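Local structure of endoribonuclease L-PSP/chorismate mutase-like domain-containing protein (Shewanella oneidensis, 2OTM) at residues Gln42-Tyr45 with Leu51-Gly54; Gly115-Leu120 with His130-Trp135. The protein is of unknown function but belongs to the trimeric YjgF/chorismate mutase-like family and is a putative endoribonuclease. One frame throughout, in Å; residues are numbered along the deposited sequence.

Interaction 1. Residues Gln42-Tyr45 with Leu51-Gly54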
loop_
_atom_site.group_PDB
_atom_site.type_symbol
_atom_site.label_atom_id
_atom_site.label_comp_id
_atom_site.label_asym_id
_atom_site.label_seq_id
_atom_site.Cartn_x
_atom_site.Cartn_y
_atom_site.Cartn_z
ATOM N N GLN B 42 6.493 0.880 11.417
ATOM C CA GLN B 42 6.675 0.822 12.859
ATOM C C GLN B 42 6.710 -0.629 13.317
ATOM O O GLN B 42 5.921 -1.425 12.873
ATOM C CB GLN B 42 5.528 1.534 13.569
ATOM C CG GLN B 42 5.355 2.953 13.126
ATOM C CD GLN B 42 6.429 3.869 13.663
ATOM O OE1 GLN B 42 6.820 3.775 14.817
ATOM N NE2 GLN B 42 6.909 4.776 12.812
ATOM N N PHE B 43 7.683 -0.940 14.169
ATOM C CA PHE B 43 8.014 -2.308 14.558
ATOM C C PHE B 43 7.603 -2.578 15.999
ATOM O O PHE B 43 7.467 -1.635 16.814
ATOM C CB PHE B 43 9.527 -2.467 14.501
ATOM C CG PHE B 43 10.102 -2.364 13.123
ATOM C CD1 PHE B 43 10.458 -1.123 12.587
ATOM C CD2 PHE B 43 10.316 -3.501 12.363
ATOM C CE1 PHE B 43 10.992 -1.033 11.305
ATOM C CE2 PHE B 43 10.842 -3.411 11.082
ATOM C CZ PHE B 43 11.178 -2.177 10.550
ATOM N N PRO B 44 7.486 -3.854 16.363
ATOM C CA PRO B 44 7.179 -4.220 17.731
ATOM C C PRO B 44 8.407 -4.234 18.659
ATOM O O PRO B 44 8.947 -5.295 19.021
ATOM C CB PRO B 44 6.537 -5.607 17.587
ATOM C CG PRO B 44 7.188 -6.197 16.436
ATOM C CD PRO B 44 7.574 -5.043 15.493
ATOM N N TYR B 45 8.829 -3.033 19.013
ATOM C CA TYR B 45 9.936 -2.783 19.895
ATOM C C TYR B 45 9.463 -2.599 21.304
ATOM O O TYR B 45 8.472 -1.930 21.550
ATOM C CB TYR B 45 10.632 -1.470 19.547
ATOM C CG TYR B 45 11.559 -1.525 18.364
ATOM C CD1 TYR B 45 12.723 -2.275 18.410
ATOM C CD2 TYR B 45 11.320 -0.755 17.229
ATOM C CE1 TYR B 45 13.589 -2.322 17.341
ATOM C CE2 TYR B 45 12.191 -0.800 16.144
ATOM C CZ TYR B 45 13.322 -1.592 16.217
ATOM O OH TYR B 45 14.201 -1.621 15.178
ATOM N N LEU B 51 10.939 -7.406 19.570
ATOM C CA LEU B 51 10.484 -8.499 20.410
ATOM C C LEU B 51 10.031 -9.727 19.637
ATOM O O LEU B 51 10.077 -10.828 20.172
ATOM C CB LEU B 51 9.401 -8.006 21.340
ATOM C CG LEU B 51 9.437 -8.413 22.797
ATOM C CD1 LEU B 51 10.764 -7.969 23.445
ATOM C CD2 LEU B 51 8.247 -7.762 23.490
ATOM N N TYR B 52 9.621 -9.533 18.393
ATOM C CA TYR B 52 9.084 -10.609 17.552
ATOM C C TYR B 52 9.806 -10.670 16.222
ATOM O O TYR B 52 9.698 -9.763 15.395
ATOM C CB TYR B 52 7.615 -10.381 17.301
ATOM C CG TYR B 52 6.800 -10.311 18.562
ATOM C CD1 TYR B 52 6.264 -11.451 19.110
ATOM C CD2 TYR B 52 6.581 -9.120 19.204
ATOM C CE1 TYR B 52 5.500 -11.402 20.263
ATOM C CE2 TYR B 52 5.828 -9.056 20.385
ATOM C CZ TYR B 52 5.285 -10.198 20.888
ATOM O OH TYR B 52 4.538 -10.162 22.046
ATOM N N GLN B 53 10.559 -11.741 16.049
ATOM C CA GLN B 53 11.311 -11.956 14.830
ATOM C C GLN B 53 11.080 -13.345 14.313
ATOM O O GLN B 53 11.548 -14.323 14.894
ATOM C CB GLN B 53 12.789 -11.778 15.098
ATOM C CG GLN B 53 13.165 -10.397 15.578
ATOM C CD GLN B 53 14.617 -10.330 15.974
ATOM O OE1 GLN B 53 15.489 -10.583 15.169
ATOM N NE2 GLN B 53 14.878 -9.945 17.202
ATOM N N GLY B 54 10.338 -13.441 13.230
ATOM C CA GLY B 54 10.002 -14.718 12.687
ATOM C C GLY B 54 8.682 -14.635 11.941
ATOM O O GLY B 54 8.302 -13.581 11.474
#
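Pro44 meets Leu51 and Tyr52 from the centre of an inverse gamma turn, a tight bend that turns its carbonyl group towards the neighbouring loop. Within the turn, Tyr45 N approaches Phe43 O in a weak hydrogen bond, and Pro44 O, for its part, accepts a bond from across the contact. The donor is Leu51 N, which lies 3.0 Å from Pro44 O. The bond is almost straight, with an angle of 174° at the hydrogen, and the amide approaches Pro44 O almost head-on, with a C=O...N angle of 163°. Leu51 CB follows its own amide to within 3.6 Å of Pro44 O, giving the carbonyl an apolar flank.

The second component is hydrophobic. Pro44 CB comes to 3.9 Å from Tyr52 CD2, and Pro44 CG is only slightly farther from that same carbon; the pyrrolidine meets the phenol ring obliquely near CD2, the ring carbon next to CG and on the side away from the hydroxyl. Tyr52 reaches it with CG opposite its own carbonyl carbon (chi1 -58°). Elsewhere the ring packs edge-to-face with Tyr60 and touches Ala67 and Ala68 of helix 62-84, while Pro44 also rests on Leu50, Ser144 and Cys146.

The contact sits just beyond the open end of the small hairpin formed by strands 45-46 and 49-50, prolonging the association of its two arms into the flanking loops. It thus illustrates how a beta connection can taper off: Leu51 O is turned away from Pro44, whose nitrogen has no hydrogen to give, and a single amide-to-carbonyl bond joins the two backbones here. That one nearly straight bond gives the contact its direction, and the small apolar touch between Pro44 and Tyr52 adds to it.

Interaction 2. Residues Gly115-Leu120 with His130-Trp135. With ACT (acetate ion), chain I.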
loop_
_atom_site.group_PDB
_atom_site.type_symbol
_atom_site.label_atom_id
_atom_site.label_comp_id
_atom_site.label_asym_id
_atom_site.label_seq_id
_atom_site.Cartn_x
_atom_site.Cartn_y
_atom_site.Cartn_z
ATOM N N GLY B 115 -4.827 -6.955 16.661
ATOM C CA GLY B 115 -4.048 -6.394 17.771
ATOM C C GLY B 115 -3.825 -4.896 17.561
ATOM O O GLY B 115 -3.860 -4.109 18.509
ATOM N N ALA B 116 -3.571 -4.505 16.305
ATOM C CA ALA B 116 -3.468 -3.104 15.934
ATOM C C ALA B 116 -4.835 -2.422 15.975
ATOM O O ALA B 116 -4.995 -1.391 16.607
ATOM C CB ALA B 116 -2.836 -2.956 14.519
ATOM N N SER B 117 -5.813 -2.964 15.266
ATOM C CA SER B 117 -7.131 -2.327 15.171
ATOM C C SER B 117 -7.763 -2.121 16.536
ATOM O O SER B 117 -8.299 -1.041 16.807
ATOM C CB SER B 117 -8.065 -3.105 14.242
ATOM O OG SER B 117 -7.595 -3.091 12.892
ATOM N N ASP B 118 -7.673 -3.134 17.410
ATOM C CA ASP B 118 -8.310 -3.036 18.736
ATOM C C ASP B 118 -7.634 -1.951 19.565
ATOM O O ASP B 118 -8.300 -1.270 20.338
ATOM C CB ASP B 118 -8.213 -4.365 19.492
ATOM C CG ASP B 118 -9.077 -5.458 18.895
ATOM O OD1 ASP B 118 -9.935 -5.169 18.030
ATOM O OD2 ASP B 118 -8.909 -6.611 19.314
ATOM N N LEU B 119 -6.326 -1.809 19.464
ATOM C CA LEU B 119 -5.641 -0.762 20.260
ATOM C C LEU B 119 -6.032 0.646 19.776
ATOM O O LEU B 119 -6.230 1.573 20.572
ATOM C CB LEU B 119 -4.139 -0.932 20.217
ATOM C CG LEU B 119 -3.339 0.004 21.136
ATOM C CD1 LEU B 119 -3.542 -0.284 22.623
ATOM C CD2 LEU B 119 -1.868 -0.089 20.738
ATOM N N LEU B 120 -6.181 0.802 18.468
ATOM C CA LEU B 120 -6.588 2.108 17.922
ATOM C C LEU B 120 -7.961 2.514 18.505
ATOM O O LEU B 120 -8.165 3.667 18.927
ATOM C CB LEU B 120 -6.643 2.068 16.409
ATOM C CG LEU B 120 -5.287 1.925 15.687
ATOM C CD1 LEU B 120 -5.435 1.871 14.158
ATOM C CD2 LEU B 120 -4.358 3.097 16.111
ATOM N N HIS B 130 -11.177 3.061 11.718
ATOM C CA HIS B 130 -10.304 3.118 10.564
ATOM C C HIS B 130 -10.656 2.048 9.568
ATOM O O HIS B 130 -11.179 1.002 9.976
ATOM C CB HIS B 130 -8.879 2.845 11.001
ATOM C CG HIS B 130 -8.722 1.573 11.775
ATOM N ND1 HIS B 130 -8.982 1.495 13.128
ATOM C CD2 HIS B 130 -8.333 0.332 11.395
ATOM C CE1 HIS B 130 -8.783 0.256 13.535
ATOM N NE2 HIS B 130 -8.364 -0.465 12.509
ATOM N N SER B 131 -10.384 2.317 8.283
ATOM C CA SER B 131 -10.288 1.275 7.266
ATOM C C SER B 131 -8.909 0.657 7.393
ATOM O O SER B 131 -8.040 1.183 8.089
ATOM C CB SER B 131 -10.518 1.797 5.834
ATOM O OG SER B 131 -9.615 2.838 5.468
ATOM N N ARG B 132 -8.685 -0.474 6.730
ATOM C CA ARG B 132 -7.377 -1.089 6.824
ATOM C C ARG B 132 -7.020 -1.926 5.618
ATOM O O ARG B 132 -7.920 -2.367 4.857
ATOM C CB ARG B 132 -7.236 -1.890 8.135
ATOM C CG ARG B 132 -7.532 -3.359 8.066
ATOM C CD ARG B 132 -7.335 -3.988 9.449
ATOM N NE ARG B 132 -7.568 -5.412 9.357
ATOM C CZ ARG B 132 -7.733 -6.243 10.377
ATOM N NH1 ARG B 132 -7.674 -5.826 11.629
ATOM N NH2 ARG B 132 -7.938 -7.518 10.114
HETATM N N MSE B 133 -5.702 -2.055 5.433
HETATM C CA MSE B 133 -5.096 -2.943 4.442
HETATM C C MSE B 133 -4.242 -3.947 5.171
HETATM O O MSE B 133 -3.639 -3.666 6.222
HETATM C CB MSE B 133 -4.204 -2.158 3.459
HETATM C CG MSE B 133 -4.875 -1.016 2.764
HETATM SE SE MSE B 133 -3.741 -0.348 1.261
HETATM C CE MSE B 133 -3.985 -1.709 -0.071
ATOM N N ILE B 134 -4.154 -5.145 4.609
ATOM C CA ILE B 134 -3.334 -6.167 5.219
ATOM C C ILE B 134 -2.547 -6.853 4.106
ATOM O O ILE B 134 -3.074 -7.068 3.006
ATOM C CB ILE B 134 -4.195 -7.204 5.978
ATOM C CG1 ILE B 134 -3.288 -8.108 6.787
ATOM C CG2 ILE B 134 -5.051 -8.034 4.960
ATOM C CD1 ILE B 134 -4.008 -8.915 7.907
ATOM N N TRP B 135 -1.270 -7.136 4.381
ATOM C CA TRP B 135 -0.426 -7.884 3.435
ATOM C C TRP B 135 0.388 -8.928 4.191
ATOM O O TRP B 135 0.640 -8.774 5.374
ATOM C CB TRP B 135 0.614 -6.990 2.730
ATOM C CG TRP B 135 0.100 -5.861 1.877
ATOM C CD1 TRP B 135 -0.333 -5.899 0.582
ATOM C CD2 TRP B 135 -0.002 -4.514 2.295
ATOM N NE1 TRP B 135 -0.684 -4.625 0.150
ATOM C CE2 TRP B 135 -0.498 -3.760 1.195
ATOM C CE3 TRP B 135 0.275 -3.869 3.495
ATOM C CZ2 TRP B 135 -0.678 -2.400 1.262
ATOM C CZ3 TRP B 135 0.090 -2.517 3.565
ATOM C CH2 TRP B 135 -0.395 -1.791 2.454
HETATM C C ACT I . -8.417 -7.679 6.486
HETATM O O ACT I . -8.048 -6.462 6.606
HETATM O OXT ACT I . -8.286 -8.439 7.487
HETATM C CH3 ACT I . -8.995 -8.245 5.215
#
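The imidazole of His130 has Leu120 CD1 over one face and Ser117 at its edge. The methyl carbon stands 3.8 Å from the ring centroid and 16° off the normal, a CH-pi contact, while Ser117 OG lies 2.8 Å from His130 NE2 near the ring plane; either partner could donate in this hydrogen bond. The other ring nitrogen, ND1, is hydrogen-bonded to Gly128 O, so both ends fix the rotation of the imidazole.

The guanidinium of Arg132 is likewise used along its edges. Its NH1 donates to Ser117 OG at 3.0 Å, with the oxygen close to the guanidinium plane, making the serine hydroxyl a bridge between the histidine and the arginine. An acetate ion, probably from the crystallisation liquor, takes another edge in a bidentate pair of bonds: Arg132 NE to acetate O, 3.0 Å, and Arg132 NH2 to acetate OXT, 2.8 Å. An extended side chain carries the group out from the strand, and Asp114, in a salt bridge with NH1, and Pro110 O, bonded to NH2, help to hold it.

Tyr27 of the second subunit packs on Arg132. Strand 92-100, helix 109-124 and strand 131-136 form a beta-alpha-beta unit, its two strands parallel, and an arginine gripping a carboxylate beside a subunit interface is consistent with the ligand pocket of YjgF-like trimers.

Interactions 1 and 2 have centres 16 Å apart and do not touch, and they hold different elements. Interaction 1 is partly buried and joins the loops flanking a two-stranded hairpin; no other subunit reaches its segments. Interaction 2 is buried, ties a helix to the strand at one border of the main sheet within this chain, and has other subunits close by. The chemistry follows the location: backbone polarity and a little apolar contact suffice between the loops, whereas the buried site relies on side chains whose polar atoms are linked through a shared hydroxyl. Helix 62-84 is a common neighbour, touched by Tyr52 of the first and Leu120 of the second.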